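Local coordinates for protein archaemetzincin (Archaeoglobus fulgidus, PDB 3ZVS) that is probably a zinc-dependent metalloprotease of the metzincin kind, with one catalytic and one apparently structural zinc ion and a natural substrate still unknown, at residues Asn44-Ile55 with Lys71-Val81; Leu125-Met134 with Lys146-Lys157. All blocks are in the same frame, centred on the assembly; numbering follows the deposited sequence.

Contact 1 and contact 2 come one after the other along the chain and do not touch: their centres are 26 Å apart and their nearest atoms about 8 Å. Between them lies the catalytic zinc, held by His117, His121 and His127. Contact 2 supplies His127 itself and, one residue later, begins the four-cysteine site of the second zinc. Contact 1 approaches from the other direction, with the side chain of Val81 about 7 Å from that of Glu118, the inferred proton acceptor, and that of Met78 about 8 Å from that of His127. A malonate other than the one in contact 1 lies about 4 Å from the Val81 side chain.

Contact 1: residues Asn44-Ile55 with Lys71-Val81; sequences NASRRQYNSTCI and KDIYAKGMNFV. With MLI (malonate ion), chain G.
Tyr50 and Asn51 pair in parallel with Ile73 and Tyr74, joined by backbone bonds from Tyr50 N to Asp72 O, Tyr74 N to Tyr50 O and Ser52 N to Tyr74 O. On the face with Asn51 and Tyr74, the guanidinium of Arg47 lies flat on the Tyr74 ring, planes 15° apart, a cation-pi stack with Arg47 CZ 3.8 Å from the ring centroid. The bend at chi3 (64°) turns NE and the guanidinium over the ring, and CD lies over the same face in a CH-pi contact. Along the guanidinium edge, NE and NH2 both grip Gln49 OE1 in plane, while NH2 also reaches Met78 O at 2.9 Å. The Gln49 amide is thereby fixed in rotation, and its NE2 donates to Asn79 O at 2.9 Å and to Asp72 OD2 at 2.8 Å, the latter met from above the carboxylate plane. Asp72 OD2 has a second partner in Arg98. Asn44 ND2 donates to Tyr74 OH at 3.2 Å, its amide steeply turned (76°) to the ring. With Arg47 cut back to an alanine, Gln49 OE1 and Met78 O would probably lose these donors and the stacked face of Tyr74 its cover. On the opposite face of the sheet, Tyr50 OH donates to malonate O8 at 2.5 Å and Lys71 NZ joins it at 2.8 Å, the lysine methylenes packing obliquely against Tyr50 CD1 and CE1. Strand 49-51 lies between 43-44 and 73-74 and runs into helix 52-58, N-capped by Asn51 and tied by Cys54 to Cys42, while Ser52, Ile55 and Ile73 pack on strand 91-95.

Contact 2: residues Leu125-Met134 with Lys146-Lys157; sequences LKHCSNNCVM and KPVSFCRECASK. With ZN (zinc ion), chain E; ZN (zinc ion), chain D.
Cys128 and Cys132 on one side, Cys151 and Cys154 on the other, close a four-thiolate shell round a zinc ion, with Cys151 SG and Cys154 SG each 2.3 Å from the metal. His127, next to the first cysteine, points elsewhere and binds the catalytic zinc through NE2 at 2.0 Å, together with His117 and His121. Around the cysteine site run N-H to sulfur bonds. Cys132 SG accepts from Cys151 N across the contact, nearly straight at 174° and 3.3 Å, and from Met134 N; Cys128 SG accepts from Asn130 N. Cys151 SG, turned between its own backbone N and carbonyl carbon (chi1 74°), N-caps helix 152-157 by accepting from Cys154 N. It also takes Asn130 ND2 at 3.4 Å, and the same amide nitrogen donates in its plane to Glu153 OE1 at 3.0 Å. The backbones meet where Val133 N donates to Ser149 O. Apolar packing gathers on Phe150: Val133 CG1 lies over one ring face, 3.5 Å from Phe150 CD1, Met134 CG comes to the ring edge with its sulfur alongside, a Met-aromatic contact, and Leu125 CD1 reaches Phe150 CE1 at 3.6 Å. Val133 and Phe150 both rest on helix 104-122, and Met134, against His121, is consistent with the methionine of the metzincin Met-turn. Four thiolates would concentrate negative charge on the zinc cluster, which the N-H donors are likely to temper; the site staples the loop carrying His127 to the C-terminal helix, in keeping with a structural role for this metal.

Contact 1: residues Asn44-Ile55 with Lys71-Val81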
# COMPACT_ATOMS: atom_id res chain seq x y z
N ASN A 44 -15.87 10.63 0.18
CA ASN A 44 -16.71 11.12 1.27
C ASN A 44 -16.53 12.61 1.32
O ASN A 44 -15.50 13.14 1.75
CB ASN A 44 -16.34 10.47 2.60
CG ASN A 44 -17.19 10.96 3.75
OD1 ASN A 44 -17.51 12.13 3.85
ND2 ASN A 44 -17.52 10.04 4.64
N ALA A 45 -17.56 13.31 0.85
CA ALA A 45 -17.50 14.76 0.70
C ALA A 45 -17.38 15.47 2.03
O ALA A 45 -16.75 16.53 2.12
CB ALA A 45 -18.74 15.23 -0.03
N SER A 46 -17.97 14.89 3.07
CA SER A 46 -17.89 15.47 4.40
C SER A 46 -16.45 15.47 4.92
O SER A 46 -15.98 16.45 5.48
CB SER A 46 -18.80 14.71 5.36
OG SER A 46 -18.62 15.19 6.67
N ARG A 47 -15.74 14.36 4.70
CA ARG A 47 -14.40 14.20 5.24
C ARG A 47 -13.31 14.67 4.28
O ARG A 47 -12.16 14.86 4.68
CB ARG A 47 -14.17 12.73 5.59
CG ARG A 47 -15.14 12.23 6.63
CD ARG A 47 -15.07 10.75 6.79
NE ARG A 47 -13.75 10.42 7.29
CZ ARG A 47 -13.47 9.65 8.33
NH1 ARG A 47 -14.40 9.06 9.03
NH2 ARG A 47 -12.19 9.46 8.64
N ARG A 48 -13.67 14.84 3.01
CA ARG A 48 -12.74 15.13 1.93
C ARG A 48 -11.64 14.05 1.86
O ARG A 48 -10.47 14.33 1.57
CB ARG A 48 -12.20 16.56 2.09
CG ARG A 48 -13.37 17.57 2.16
CD ARG A 48 -13.06 19.04 1.79
NE ARG A 48 -14.27 19.85 2.02
CZ ARG A 48 -14.36 21.17 1.87
NH1 ARG A 48 -13.31 21.89 1.47
NH2 ARG A 48 -15.52 21.78 2.11
N GLN A 49 -12.06 12.81 2.11
CA GLN A 49 -11.24 11.60 2.00
C GLN A 49 -11.99 10.54 1.24
O GLN A 49 -13.23 10.57 1.18
CB GLN A 49 -10.91 11.01 3.38
CG GLN A 49 -10.21 11.93 4.33
CD GLN A 49 -10.11 11.34 5.71
OE1 GLN A 49 -11.13 11.07 6.33
NE2 GLN A 49 -8.90 11.11 6.21
N TYR A 50 -11.26 9.57 0.70
CA TYR A 50 -11.82 8.43 0.01
C TYR A 50 -11.85 7.23 0.93
O TYR A 50 -10.92 7.01 1.74
CB TYR A 50 -11.03 8.13 -1.28
CG TYR A 50 -11.22 9.17 -2.35
CD1 TYR A 50 -10.59 10.42 -2.26
CD2 TYR A 50 -12.03 8.92 -3.47
CE1 TYR A 50 -10.77 11.41 -3.25
CE2 TYR A 50 -12.21 9.88 -4.46
CZ TYR A 50 -11.59 11.11 -4.36
OH TYR A 50 -11.79 12.07 -5.34
N ASN A 51 -12.91 6.44 0.86
CA ASN A 51 -13.01 5.25 1.67
C ASN A 51 -12.24 4.10 1.03
O ASN A 51 -12.47 3.72 -0.13
CB ASN A 51 -14.48 4.88 1.85
CG ASN A 51 -14.65 3.66 2.71
OD1 ASN A 51 -14.51 2.54 2.25
ND2 ASN A 51 -14.93 3.88 4.00
N SER A 52 -11.29 3.54 1.80
CA SER A 52 -10.45 2.48 1.31
C SER A 52 -11.15 1.18 0.96
O SER A 52 -10.76 0.49 -0.01
CB SER A 52 -9.34 2.20 2.36
OG SER A 52 -9.87 1.77 3.60
N THR A 53 -12.20 0.85 1.73
CA THR A 53 -12.96 -0.37 1.51
C THR A 53 -13.68 -0.31 0.17
O THR A 53 -13.72 -1.27 -0.58
CB THR A 53 -13.95 -0.58 2.65
OG1 THR A 53 -13.29 -0.33 3.90
CG2 THR A 53 -14.50 -2.01 2.64
N CYS A 54 -14.25 0.86 -0.10
CA CYS A 54 -14.86 1.17 -1.38
C CYS A 54 -13.85 0.96 -2.52
O CYS A 54 -14.15 0.29 -3.51
CB CYS A 54 -15.41 2.60 -1.31
SG CYS A 54 -16.35 3.17 -2.74
N ILE A 55 -12.65 1.55 -2.39
CA ILE A 55 -11.64 1.42 -3.43
C ILE A 55 -11.28 -0.04 -3.67
O ILE A 55 -11.22 -0.49 -4.81
CB ILE A 55 -10.38 2.20 -3.06
CG1 ILE A 55 -10.69 3.71 -3.05
CG2 ILE A 55 -9.26 1.89 -4.02
CD1 ILE A 55 -9.59 4.53 -2.43
N LYS A 71 -4.48 10.38 -2.94
CA LYS A 71 -5.58 10.91 -2.14
C LYS A 71 -5.53 10.30 -0.74
O LYS A 71 -5.21 9.13 -0.56
CB LYS A 71 -6.94 10.55 -2.78
CG LYS A 71 -7.17 11.11 -4.17
CD LYS A 71 -7.37 12.62 -4.19
CE LYS A 71 -7.77 13.02 -5.60
NZ LYS A 71 -8.14 14.46 -5.61
N ASP A 72 -5.89 11.11 0.25
CA ASP A 72 -6.04 10.61 1.63
C ASP A 72 -7.21 9.64 1.68
O ASP A 72 -8.31 9.90 1.13
CB ASP A 72 -6.28 11.81 2.58
CG ASP A 72 -6.02 11.51 4.04
OD1 ASP A 72 -5.20 10.64 4.34
OD2 ASP A 72 -6.65 12.21 4.87
N ILE A 73 -7.01 8.53 2.36
CA ILE A 73 -8.02 7.52 2.58
C ILE A 73 -8.27 7.21 4.05
O ILE A 73 -7.45 7.47 4.92
CB ILE A 73 -7.69 6.20 1.82
CG1 ILE A 73 -6.38 5.57 2.33
CG2 ILE A 73 -7.56 6.48 0.29
CD1 ILE A 73 -6.02 4.26 1.69
N TYR A 74 -9.46 6.69 4.30
CA TYR A 74 -9.87 6.26 5.64
C TYR A 74 -10.70 4.98 5.50
O TYR A 74 -11.09 4.60 4.43
CB TYR A 74 -10.73 7.36 6.32
CG TYR A 74 -12.17 7.34 5.82
CD1 TYR A 74 -12.50 7.86 4.59
CD2 TYR A 74 -13.18 6.79 6.59
CE1 TYR A 74 -13.82 7.83 4.10
CE2 TYR A 74 -14.47 6.73 6.12
CZ TYR A 74 -14.78 7.25 4.88
OH TYR A 74 -16.07 7.20 4.38
N ALA A 75 -10.90 4.29 6.63
CA ALA A 75 -11.82 3.16 6.70
C ALA A 75 -12.65 3.37 7.96
O ALA A 75 -12.35 4.22 8.79
CB ALA A 75 -11.09 1.88 6.77
N LYS A 76 -13.75 2.63 8.06
CA LYS A 76 -14.66 2.82 9.17
C LYS A 76 -13.92 2.86 10.51
O LYS A 76 -13.08 2.02 10.79
CB LYS A 76 -15.64 1.67 9.21
CG LYS A 76 -16.56 1.73 10.42
CD LYS A 76 -17.71 0.73 10.31
CE LYS A 76 -17.24 -0.59 9.72
NZ LYS A 76 -16.44 -1.39 10.68
N GLY A 77 -14.25 3.87 11.29
CA GLY A 77 -13.73 4.02 12.63
C GLY A 77 -12.35 4.63 12.71
O GLY A 77 -11.84 4.87 13.80
N MET A 78 -11.75 4.91 11.56
CA MET A 78 -10.37 5.42 11.53
C MET A 78 -10.31 6.86 11.04
O MET A 78 -11.01 7.19 10.09
CB MET A 78 -9.51 4.55 10.61
CG MET A 78 -9.63 3.06 10.82
SD MET A 78 -8.82 2.63 12.38
CE MET A 78 -7.15 2.52 11.83
N ASN A 79 -9.48 7.71 11.64
CA ASN A 79 -9.32 9.06 11.13
C ASN A 79 -8.70 9.05 9.72
O ASN A 79 -9.10 9.82 8.83
CB ASN A 79 -8.52 9.94 12.10
CG ASN A 79 -7.16 9.35 12.49
OD1 ASN A 79 -6.93 8.14 12.44
ND2 ASN A 79 -6.25 10.23 12.88
N PHE A 80 -7.70 8.18 9.52
CA PHE A 80 -7.12 7.85 8.21
C PHE A 80 -6.58 6.45 8.33
O PHE A 80 -6.45 5.92 9.43
CB PHE A 80 -6.02 8.84 7.79
CG PHE A 80 -4.74 8.71 8.58
CD1 PHE A 80 -3.75 7.83 8.17
CD2 PHE A 80 -4.55 9.46 9.72
CE1 PHE A 80 -2.56 7.71 8.90
CE2 PHE A 80 -3.38 9.34 10.48
CZ PHE A 80 -2.39 8.47 10.06
N VAL A 81 -6.22 5.85 7.20
CA VAL A 81 -5.43 4.62 7.17
C VAL A 81 -4.36 4.84 6.10
O VAL A 81 -4.55 5.61 5.13
CB VAL A 81 -6.27 3.35 6.83
CG1 VAL A 81 -7.29 3.07 7.90
CG2 VAL A 81 -6.95 3.47 5.47
C1 MLI G . -12.89 15.23 -5.11
C2 MLI G . -13.15 15.93 -6.37
C3 MLI G . -11.47 15.35 -4.68
O6 MLI G . -12.20 16.06 -7.19
O7 MLI G . -14.28 16.40 -6.62
O8 MLI G . -10.76 14.31 -4.73
O9 MLI G . -11.04 16.43 -4.22
O HOH W 1 -14.65 1.28 5.59

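Contact 2: residues Leu125-Met134 with Lys146-Lys157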
# COMPACT_ATOMS: atom_id res chain seq x y z
N LEU A 125 -0.04 -12.28 5.79
CA LEU A 125 0.64 -11.83 7.00
C LEU A 125 -0.18 -10.83 7.81
O LEU A 125 -0.63 -9.81 7.30
CB LEU A 125 2.00 -11.21 6.69
CG LEU A 125 2.99 -12.11 5.97
CD1 LEU A 125 4.23 -11.36 5.58
CD2 LEU A 125 3.38 -13.26 6.87
N LYS A 126 -0.39 -11.15 9.08
CA LYS A 126 -0.96 -10.22 10.04
C LYS A 126 0.10 -9.26 10.58
O LYS A 126 1.29 -9.40 10.30
CB LYS A 126 -1.60 -10.99 11.19
CG LYS A 126 -2.71 -11.90 10.74
CD LYS A 126 -3.41 -12.61 11.92
CE LYS A 126 -4.11 -13.89 11.43
NZ LYS A 126 -3.14 -14.92 10.88
N HIS A 127 -0.33 -8.25 11.32
CA HIS A 127 0.65 -7.39 11.95
C HIS A 127 1.62 -8.18 12.79
O HIS A 127 1.24 -9.14 13.47
CB HIS A 127 -0.03 -6.30 12.75
CG HIS A 127 -0.66 -5.28 11.88
ND1 HIS A 127 -1.83 -4.62 12.19
CD2 HIS A 127 -0.32 -4.86 10.64
CE1 HIS A 127 -2.17 -3.83 11.19
NE2 HIS A 127 -1.25 -3.94 10.24
N CYS A 128 2.86 -7.73 12.75
CA CYS A 128 3.99 -8.40 13.38
C CYS A 128 4.60 -7.46 14.42
O CYS A 128 4.78 -6.26 14.17
CB CYS A 128 5.02 -8.66 12.28
SG CYS A 128 6.50 -9.58 12.89
N SER A 129 4.98 -7.97 15.58
CA SER A 129 5.57 -7.09 16.58
C SER A 129 7.10 -7.06 16.52
O SER A 129 7.76 -6.36 17.28
CB SER A 129 5.11 -7.46 17.98
OG SER A 129 5.61 -8.72 18.30
N ASN A 130 7.67 -7.78 15.56
CA ASN A 130 9.12 -7.86 15.44
C ASN A 130 9.70 -6.65 14.71
O ASN A 130 8.95 -5.75 14.32
CB ASN A 130 9.52 -9.14 14.70
CG ASN A 130 9.01 -10.38 15.36
OD1 ASN A 130 8.76 -10.41 16.57
ND2 ASN A 130 8.85 -11.43 14.56
N ASN A 131 11.02 -6.64 14.52
CA ASN A 131 11.69 -5.60 13.76
C ASN A 131 11.40 -5.93 12.31
O ASN A 131 12.12 -6.70 11.69
CB ASN A 131 13.18 -5.69 14.06
CG ASN A 131 13.95 -4.48 13.60
OD1 ASN A 131 13.51 -3.76 12.71
ND2 ASN A 131 15.11 -4.26 14.21
N CYS A 132 10.30 -5.40 11.78
CA CYS A 132 9.66 -5.97 10.59
C CYS A 132 8.79 -4.92 9.91
O CYS A 132 8.10 -4.17 10.59
CB CYS A 132 8.78 -7.15 11.02
SG CYS A 132 8.06 -8.08 9.63
N VAL A 133 8.75 -4.97 8.57
CA VAL A 133 7.87 -4.10 7.79
C VAL A 133 6.39 -4.35 8.09
O VAL A 133 5.58 -3.47 7.84
CB VAL A 133 8.19 -4.31 6.29
CG1 VAL A 133 7.76 -5.70 5.81
CG2 VAL A 133 7.59 -3.21 5.44
N MET A 134 6.05 -5.55 8.59
CA MET A 134 4.68 -5.86 8.96
C MET A 134 4.22 -5.29 10.30
O MET A 134 3.05 -5.48 10.66
CB MET A 134 4.41 -7.38 8.90
CG MET A 134 4.43 -7.99 7.47
SD MET A 134 3.44 -7.07 6.24
CE MET A 134 1.80 -7.06 7.04
N LYS A 146 10.40 1.47 11.44
CA LYS A 146 10.38 0.08 11.03
C LYS A 146 11.17 -0.14 9.75
O LYS A 146 11.37 0.77 8.96
CB LYS A 146 8.95 -0.41 10.87
CG LYS A 146 8.24 -0.05 9.55
CD LYS A 146 6.76 -0.53 9.62
CE LYS A 146 5.98 -0.20 8.37
NZ LYS A 146 4.48 -0.30 8.66
N PRO A 147 11.67 -1.36 9.55
CA PRO A 147 12.46 -1.61 8.34
C PRO A 147 11.58 -1.93 7.13
O PRO A 147 10.38 -2.20 7.28
CB PRO A 147 13.28 -2.85 8.75
CG PRO A 147 12.33 -3.60 9.59
CD PRO A 147 11.53 -2.58 10.36
N VAL A 148 12.18 -1.90 5.95
CA VAL A 148 11.49 -2.27 4.73
C VAL A 148 11.40 -3.79 4.52
O VAL A 148 10.62 -4.26 3.70
CB VAL A 148 12.16 -1.59 3.49
CG1 VAL A 148 13.53 -2.24 3.21
CG2 VAL A 148 11.28 -1.67 2.25
N SER A 149 12.20 -4.53 5.28
CA SER A 149 12.31 -5.97 5.08
C SER A 149 11.40 -6.73 6.03
O SER A 149 11.06 -6.30 7.15
CB SER A 149 13.74 -6.42 5.33
OG SER A 149 14.16 -5.90 6.56
N PHE A 150 11.00 -7.90 5.57
CA PHE A 150 10.28 -8.85 6.43
C PHE A 150 11.26 -9.47 7.39
O PHE A 150 12.39 -9.82 7.01
CB PHE A 150 9.64 -9.95 5.60
CG PHE A 150 8.55 -9.46 4.69
CD1 PHE A 150 7.29 -9.16 5.19
CD2 PHE A 150 8.80 -9.28 3.34
CE1 PHE A 150 6.29 -8.69 4.36
CE2 PHE A 150 7.79 -8.82 2.51
CZ PHE A 150 6.55 -8.52 3.02
N CYS A 151 10.82 -9.64 8.63
CA CYS A 151 11.58 -10.42 9.61
C CYS A 151 11.65 -11.87 9.17
O CYS A 151 10.94 -12.31 8.26
CB CYS A 151 10.98 -10.30 11.02
SG CYS A 151 9.44 -11.25 11.26
N ARG A 152 12.53 -12.62 9.82
CA ARG A 152 12.71 -14.02 9.44
C ARG A 152 11.44 -14.84 9.61
O ARG A 152 11.16 -15.74 8.84
CB ARG A 152 13.86 -14.67 10.25
CG ARG A 152 15.20 -14.02 10.02
CD ARG A 152 16.34 -14.73 10.77
NE ARG A 152 16.33 -14.49 12.21
CZ ARG A 152 16.01 -15.37 13.15
NH1 ARG A 152 15.63 -16.59 12.84
NH2 ARG A 152 16.04 -15.00 14.44
N GLU A 153 10.62 -14.51 10.60
CA GLU A 153 9.37 -15.20 10.78
C GLU A 153 8.42 -14.95 9.61
O GLU A 153 7.83 -15.88 9.07
CB GLU A 153 8.70 -14.84 12.09
CG GLU A 153 9.47 -15.39 13.28
CD GLU A 153 8.70 -15.28 14.55
OE1 GLU A 153 8.00 -14.25 14.75
OE2 GLU A 153 8.78 -16.22 15.38
N CYS A 154 8.23 -13.69 9.24
CA CYS A 154 7.30 -13.37 8.17
C CYS A 154 7.80 -13.86 6.84
O CYS A 154 7.02 -14.36 6.02
CB CYS A 154 7.08 -11.88 8.14
SG CYS A 154 6.06 -11.25 9.49
N ALA A 155 9.11 -13.77 6.63
CA ALA A 155 9.70 -14.22 5.37
C ALA A 155 9.47 -15.72 5.19
O ALA A 155 9.21 -16.18 4.08
CB ALA A 155 11.15 -13.89 5.31
N SER A 156 9.50 -16.47 6.29
CA SER A 156 9.34 -17.92 6.22
C SER A 156 7.93 -18.31 5.79
O SER A 156 7.73 -19.38 5.23
CB SER A 156 9.68 -18.55 7.57
OG SER A 156 8.69 -18.34 8.53
N LYS A 157 6.98 -17.42 6.02
CA LYS A 157 5.56 -17.70 5.80
C LYS A 157 5.09 -17.34 4.38
O LYS A 157 4.00 -17.73 3.97
CB LYS A 157 4.73 -16.92 6.81
CG LYS A 157 4.80 -17.38 8.26
CD LYS A 157 4.00 -16.37 9.11
CE LYS A 157 3.78 -16.80 10.54
NZ LYS A 157 4.97 -16.57 11.35
ZN ZN E . 7.51 -10.04 10.82
ZN ZN D . -1.30 -3.39 8.32
O HOH W 2 13.30 -7.05 9.17